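Local coordinates for protein peptidyl-prolyl cis-trans isomerase cyclophilin-type (Toxoplasma gondii, PDB 3BO7) that probably speeds protein folding by catalysing the cis-trans isomerisation of peptidyl-prolyl bonds, as other cyclophilins do, at residues R10-Q15 with E168-K173; N19-A24 with F136-G141. All blocks are in the same frame, centred on the assembly; numbering follows the deposited sequence.

Contacts 1 and 2 lie in one antiparallel sheet, their centres about 12 Å apart. Strands 7-13 and 16-22 follow one another in the chain and are neighbours in the sheet. Contact 1 pairs the first with strand 166-171, and contact 2 pairs the second with strand 135-141, so that the order across the sheet is 135-141, 16-22, 7-13, 166-171. Along the chain the segments come as 10-15, 19-24, 136-141 and 168-173, contact 2 thus being enclosed by contact 1. The two meet where Arg10 NE hydrogen-bonds Asn19 OD1 at 2.8 Å and where Ile11 packs on Ile20. Through the two pairings the N-terminal hairpin is flanked by strands from the later part of the chain.

Contact 1 of 2, residues R10-Q15 with E168-K173; sequences RIVTTQ and EIIVFK
Arg10 and Ile170 form an antiparallel hydrogen-bonded pair: Arg10 N donates to Ile170 O at 2.7 Å, and Ile170 N returns a bond of 2.8 Å to Arg10 O. Val12 and Glu168 repeat the exchange less evenly. The bond from Val12 N to Glu168 O is 2.8 Å and runs nearly along the C=O axis, whereas Glu168 N uses a lone pair of Val12 O but stays 3.3 Å from it. Between them, Ile11 and Ile169 are a non-hydrogen-bonded pair, and Ile169 CA adds a C-H...O contact of 3.2 Å to Arg10 O. The strand directions differ by 159°.

Side chains meet on both faces of this ladder. On the face of Val12, its CG2 touches Glu168 CG at 3.7 Å. A chi1 of 64°, with CG between the glutamate's own backbone N and carbonyl carbon, sets that methylene beside the valine, and the chain runs extended beyond it. On the other face, Ile11 CG1 and Ile169 CD1 are 3.9 Å apart, the two chains side by side and pointing the same way.

Phe172 closes the Arg10 end. Its CE2 meets Arg10 CB at 3.8 Å in the ring plane, Ile170 CG2 lies over one ring face, toward its rim, and its CZ stands over the centre of the guanidinium. The arginine chain bends at chi3 (-71°), and its NE is hydrogen-bonded to Asn19 OD1.

Further out, Phe172 and Lys173 both face Tyr8 in a classic beta bulge, and Ile169 reaches Cys38 of helix 28-39 as well as Phe43. Strand 166-171 is an outermost strand of the sheet as counted within the chain; its antiparallel pairing with the N-terminal strand is a feature of the cyclophilin beta-barrel.

Contact 2 of 2, residues N19-A24 with F136-G141; sequences NIELHA and FGRVVG
Strands 19-22 and 136-139 run antiparallel at 151°, their axes 4.7 Å apart, with Glu21 and Arg138 as a hydrogen-bonded pair and Ile20-Val139 and Leu22-Gly137 as non-hydrogen-bonded pairs. At one end the register slips by one residue: Val140 N and Gly141 N both donate to Asn19 O, from the same face of its plane, the first at 2.8 Å and the second at 3.3 Å. Val140 and Gly141 thus face Asn19 together, a classic beta bulge.

Arg138 grips Glu21 side-on. Its NE lies 2.7 Å and its NH2 3.0 Å from Glu21 OE1, which sits near the guanidinium plane, while the two flat groups are turned 38° apart. An extended glutamate chain, CG anti to the backbone N (chi1 174°), carries the carboxylate there, and Tyr8 OH holds OE2. Val140 CG1 lies over one face of the guanidinium.

In the cyclophilin barrel the opposite face of this strand pair looks into the core: Leu22 CD2 meets Phe136 CD1 at 3.8 Å, and both side chains also pack on Cys31 of helix 28-39 and on Leu105.

At the far end His23, centre of an inverse gamma turn, donates from its backbone N to Phe136 O, from above the carbonyl plane. Its ring brings CD2 to 3.5 Å from Gly137 CA. A water at the ring's edge bridges His23 NE2 to Gly137 O, and Lys6 NZ hydrogen-bonds His23 ND1.

Contact 1 of 2, residues R10-Q15 with E168-K173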
loop_
_atom_site.group_PDB
_atom_site.type_symbol
_atom_site.label_atom_id
_atom_site.label_comp_id
_atom_site.label_asym_id
_atom_site.label_seq_id
_atom_site.Cartn_x
_atom_site.Cartn_y
_atom_site.Cartn_z
ATOM N N ARG A 10 1.437 9.024 7.922
ATOM C CA ARG A 10 2.840 8.639 7.814
ATOM C C ARG A 10 3.035 7.162 8.169
ATOM O O ARG A 10 2.617 6.700 9.238
ATOM C CB ARG A 10 3.711 9.522 8.708
ATOM C CG ARG A 10 5.206 9.280 8.565
ATOM C CD ARG A 10 5.981 10.146 9.540
ATOM N NE ARG A 10 5.934 11.542 9.128
ATOM C CZ ARG A 10 6.073 12.583 9.942
ATOM N NH1 ARG A 10 6.271 12.394 11.228
ATOM N NH2 ARG A 10 6.016 13.818 9.455
ATOM N N ILE A 11 3.654 6.426 7.254
ATOM C CA ILE A 11 4.077 5.053 7.524
ATOM C C ILE A 11 5.515 5.115 8.027
ATOM O O ILE A 11 6.401 5.581 7.304
ATOM C CB ILE A 11 3.991 4.156 6.255
ATOM C CG1 ILE A 11 2.532 3.963 5.830
ATOM C CG2 ILE A 11 4.659 2.800 6.495
ATOM C CD1 ILE A 11 2.339 3.162 4.522
ATOM N N VAL A 12 5.734 4.670 9.266
ATOM C CA VAL A 12 7.063 4.658 9.867
ATOM C C VAL A 12 7.617 3.244 9.787
ATOM O O VAL A 12 7.059 2.319 10.397
ATOM C CB VAL A 12 7.043 5.110 11.367
ATOM C CG1 VAL A 12 8.472 5.287 11.901
ATOM C CG2 VAL A 12 6.252 6.383 11.557
ATOM N N THR A 13 8.702 3.060 9.037
ATOM C CA THR A 13 9.314 1.730 8.954
ATOM C C THR A 13 10.708 1.698 9.570
ATOM O O THR A 13 11.284 2.736 9.909
ATOM C CB THR A 13 9.360 1.142 7.506
ATOM O OG1 THR A 13 10.426 1.744 6.758
ATOM C CG2 THR A 13 8.020 1.324 6.770
ATOM N N THR A 14 11.243 0.489 9.698
ATOM C CA THR A 14 12.587 0.275 10.216
ATOM C C THR A 14 13.656 0.797 9.254
ATOM O O THR A 14 14.843 0.781 9.581
ATOM C CB THR A 14 12.833 -1.230 10.499
ATOM O OG1 THR A 14 12.630 -1.989 9.299
ATOM C CG2 THR A 14 11.877 -1.745 11.580
ATOM N N GLN A 15 13.240 1.250 8.069
ATOM C CA GLN A 15 14.177 1.739 7.053
ATOM C C GLN A 15 13.673 3.011 6.374
ATOM O O GLN A 15 13.827 3.187 5.161
ATOM C CB GLN A 15 14.460 0.662 6.006
ATOM C CG GLN A 15 15.169 -0.577 6.547
ATOM C CD GLN A 15 15.412 -1.625 5.487
ATOM O OE1 GLN A 15 15.775 -1.308 4.361
ATOM N NE2 GLN A 15 15.214 -2.892 5.849
ATOM N N GLU A 168 4.869 1.647 12.727
ATOM C CA GLU A 168 3.569 2.240 13.021
ATOM C C GLU A 168 3.104 3.081 11.861
ATOM O O GLU A 168 3.895 3.462 10.997
ATOM C CB GLU A 168 3.637 3.132 14.271
ATOM C CG GLU A 168 4.547 4.345 14.101
ATOM C CD GLU A 168 4.484 5.312 15.263
ATOM O OE1 GLU A 168 3.568 5.199 16.108
ATOM O OE2 GLU A 168 5.363 6.195 15.325
ATOM N N ILE A 169 1.811 3.383 11.871
ATOM C CA ILE A 169 1.233 4.329 10.937
ATOM C C ILE A 169 0.566 5.450 11.729
ATOM O O ILE A 169 -0.299 5.202 12.582
ATOM C CB ILE A 169 0.263 3.648 9.942
ATOM C CG1 ILE A 169 0.999 2.527 9.184
ATOM C CG2 ILE A 169 -0.330 4.677 8.980
ATOM C CD1 ILE A 169 0.189 1.841 8.088
ATOM N N ILE A 170 1.011 6.677 11.477
ATOM C CA ILE A 170 0.430 7.841 12.130
ATOM C C ILE A 170 -0.569 8.469 11.170
ATOM O O ILE A 170 -0.203 8.876 10.069
ATOM C CB ILE A 170 1.501 8.896 12.565
ATOM C CG1 ILE A 170 2.633 8.241 13.377
ATOM C CG2 ILE A 170 0.833 10.039 13.350
ATOM C CD1 ILE A 170 3.825 9.160 13.681
ATOM N N VAL A 171 -1.831 8.522 11.585
ATOM C CA VAL A 171 -2.861 9.171 10.790
ATOM C C VAL A 171 -3.044 10.610 11.279
ATOM O O VAL A 171 -3.343 10.840 12.443
ATOM C CB VAL A 171 -4.198 8.385 10.809
ATOM C CG1 VAL A 171 -5.246 9.090 9.966
ATOM C CG2 VAL A 171 -3.989 6.956 10.302
ATOM N N PHE A 172 -2.838 11.562 10.373
ATOM C CA PHE A 172 -2.952 12.985 10.680
ATOM C C PHE A 172 -4.310 13.543 10.290
ATOM O O PHE A 172 -4.694 14.620 10.744
ATOM C CB PHE A 172 -1.856 13.782 9.961
ATOM C CG PHE A 172 -0.477 13.504 10.466
ATOM C CD1 PHE A 172 0.025 14.186 11.571
ATOM C CD2 PHE A 172 0.325 12.559 9.840
ATOM C CE1 PHE A 172 1.309 13.919 12.043
ATOM C CE2 PHE A 172 1.608 12.296 10.297
ATOM C CZ PHE A 172 2.099 12.970 11.399
ATOM N N LYS A 173 -5.020 12.829 9.417
ATOM C CA LYS A 173 -6.361 13.236 8.997
ATOM C C LYS A 173 -7.124 12.092 8.342
ATOM O O LYS A 173 -6.709 11.539 7.322
ATOM C CB LYS A 173 -6.319 14.443 8.054
ATOM C CG LYS A 173 -7.687 15.035 7.812
ATOM C CD LYS A 173 -7.677 15.962 6.635
ATOM C CE LYS A 173 -9.051 16.575 6.413
ATOM N NZ LYS A 173 -9.068 17.283 5.106
#

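Contact 2 of 2, residues N19-A24 with F136-G141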
loop_
_atom_site.group_PDB
_atom_site.type_symbol
_atom_site.label_atom_id
_atom_site.label_comp_id
_atom_site.label_asym_id
_atom_site.label_seq_id
_atom_site.Cartn_x
_atom_site.Cartn_y
_atom_site.Cartn_z
ATOM N N ASN A 19 5.417 9.837 3.840
ATOM C CA ASN A 19 4.256 10.708 3.985
ATOM C C ASN A 19 3.295 10.493 2.827
ATOM O O ASN A 19 3.686 10.540 1.653
ATOM C CB ASN A 19 4.682 12.178 4.075
ATOM C CG ASN A 19 5.302 12.531 5.423
ATOM O OD1 ASN A 19 5.072 11.862 6.434
ATOM N ND2 ASN A 19 6.085 13.597 5.439
ATOM N N ILE A 20 2.037 10.250 3.163
ATOM C CA ILE A 20 1.071 9.790 2.176
ATOM C C ILE A 20 -0.224 10.600 2.193
ATOM O O ILE A 20 -0.777 10.896 3.248
ATOM C CB ILE A 20 0.804 8.252 2.341
ATOM C CG1 ILE A 20 1.986 7.455 1.768
ATOM C CG2 ILE A 20 -0.519 7.834 1.689
ATOM C CD1 ILE A 20 2.054 6.044 2.232
ATOM N N GLU A 21 -0.671 10.968 0.997
ATOM C CA GLU A 21 -1.991 11.527 0.784
ATOM C C GLU A 21 -2.919 10.446 0.242
ATOM O O GLU A 21 -2.585 9.757 -0.724
ATOM C CB GLU A 21 -1.903 12.670 -0.212
ATOM C CG GLU A 21 -3.239 13.242 -0.634
ATOM C CD GLU A 21 -3.072 14.437 -1.533
ATOM O OE1 GLU A 21 -2.576 14.278 -2.670
ATOM O OE2 GLU A 21 -3.432 15.547 -1.098
ATOM N N LEU A 22 -4.090 10.314 0.860
ATOM C CA LEU A 22 -5.102 9.385 0.388
ATOM C C LEU A 22 -6.191 10.095 -0.415
ATOM O O LEU A 22 -6.766 11.073 0.050
ATOM C CB LEU A 22 -5.720 8.641 1.572
ATOM C CG LEU A 22 -4.848 7.690 2.392
ATOM C CD1 LEU A 22 -5.728 7.037 3.422
ATOM C CD2 LEU A 22 -4.178 6.629 1.542
ATOM N N HIS A 23 -6.483 9.588 -1.612
ATOM C CA HIS A 23 -7.532 10.151 -2.466
ATOM C C HIS A 23 -8.936 9.656 -2.097
ATOM O O HIS A 23 -9.612 9.010 -2.898
ATOM C CB HIS A 23 -7.250 9.858 -3.938
ATOM C CG HIS A 23 -5.886 10.268 -4.383
ATOM N ND1 HIS A 23 -5.427 11.565 -4.284
ATOM C CD2 HIS A 23 -4.882 9.555 -4.947
ATOM C CE1 HIS A 23 -4.197 11.631 -4.760
ATOM N NE2 HIS A 23 -3.843 10.426 -5.170
ATOM N N ALA A 24 -9.359 9.986 -0.879
ATOM C CA ALA A 24 -10.693 9.679 -0.361
ATOM C C ALA A 24 -11.818 10.263 -1.208
ATOM O O ALA A 24 -12.977 9.831 -1.099
ATOM C CB ALA A 24 -10.808 10.177 1.059
ATOM N N PHE A 136 -5.283 4.631 -4.704
ATOM C CA PHE A 136 -5.984 5.316 -3.628
ATOM C C PHE A 136 -5.117 6.331 -2.894
ATOM O O PHE A 136 -5.562 6.954 -1.933
ATOM C CB PHE A 136 -6.675 4.313 -2.675
ATOM C CG PHE A 136 -5.727 3.457 -1.863
ATOM C CD1 PHE A 136 -5.571 3.678 -0.494
ATOM C CD2 PHE A 136 -5.021 2.410 -2.450
ATOM C CE1 PHE A 136 -4.713 2.894 0.261
ATOM C CE2 PHE A 136 -4.158 1.627 -1.697
ATOM C CZ PHE A 136 -4.008 1.864 -0.340
ATOM N N GLY A 137 -3.892 6.515 -3.363
ATOM C CA GLY A 137 -3.037 7.540 -2.798
ATOM C C GLY A 137 -1.751 7.827 -3.540
ATOM O O GLY A 137 -1.501 7.301 -4.628
ATOM N N ARG A 138 -0.942 8.687 -2.933
ATOM C CA ARG A 138 0.395 8.990 -3.424
ATOM C C ARG A 138 1.315 9.393 -2.279
ATOM O O ARG A 138 0.875 9.972 -1.285
ATOM C CB ARG A 138 0.357 10.085 -4.491
ATOM C CG ARG A 138 -0.316 11.370 -4.021
ATOM C CD ARG A 138 -0.035 12.519 -4.965
ATOM N NE ARG A 138 -0.607 13.763 -4.458
ATOM C CZ ARG A 138 -0.087 14.969 -4.663
ATOM N NH1 ARG A 138 1.035 15.111 -5.360
ATOM N NH2 ARG A 138 -0.684 16.040 -4.162
ATOM N N VAL A 139 2.594 9.071 -2.429
ATOM C CA VAL A 139 3.633 9.504 -1.496
ATOM C C VAL A 139 3.959 10.973 -1.785
ATOM O O VAL A 139 4.422 11.306 -2.866
ATOM C CB VAL A 139 4.904 8.609 -1.615
ATOM C CG1 VAL A 139 5.984 9.034 -0.628
ATOM C CG2 VAL A 139 4.553 7.152 -1.401
ATOM N N VAL A 140 3.674 11.840 -0.818
ATOM C CA VAL A 140 3.912 13.283 -0.932
ATOM C C VAL A 140 5.194 13.708 -0.194
ATOM O O VAL A 140 5.605 14.867 -0.247
ATOM C CB VAL A 140 2.699 14.120 -0.414
ATOM C CG1 VAL A 140 1.492 13.958 -1.333
ATOM C CG2 VAL A 140 2.336 13.750 1.031
ATOM N N GLY A 141 5.812 12.756 0.495
ATOM C CA GLY A 141 7.082 12.981 1.165
ATOM C C GLY A 141 7.745 11.665 1.532
ATOM O O GLY A 141 7.112 10.780 2.112
HETATM O O HOH W 1 -1.766 8.835 -6.882
#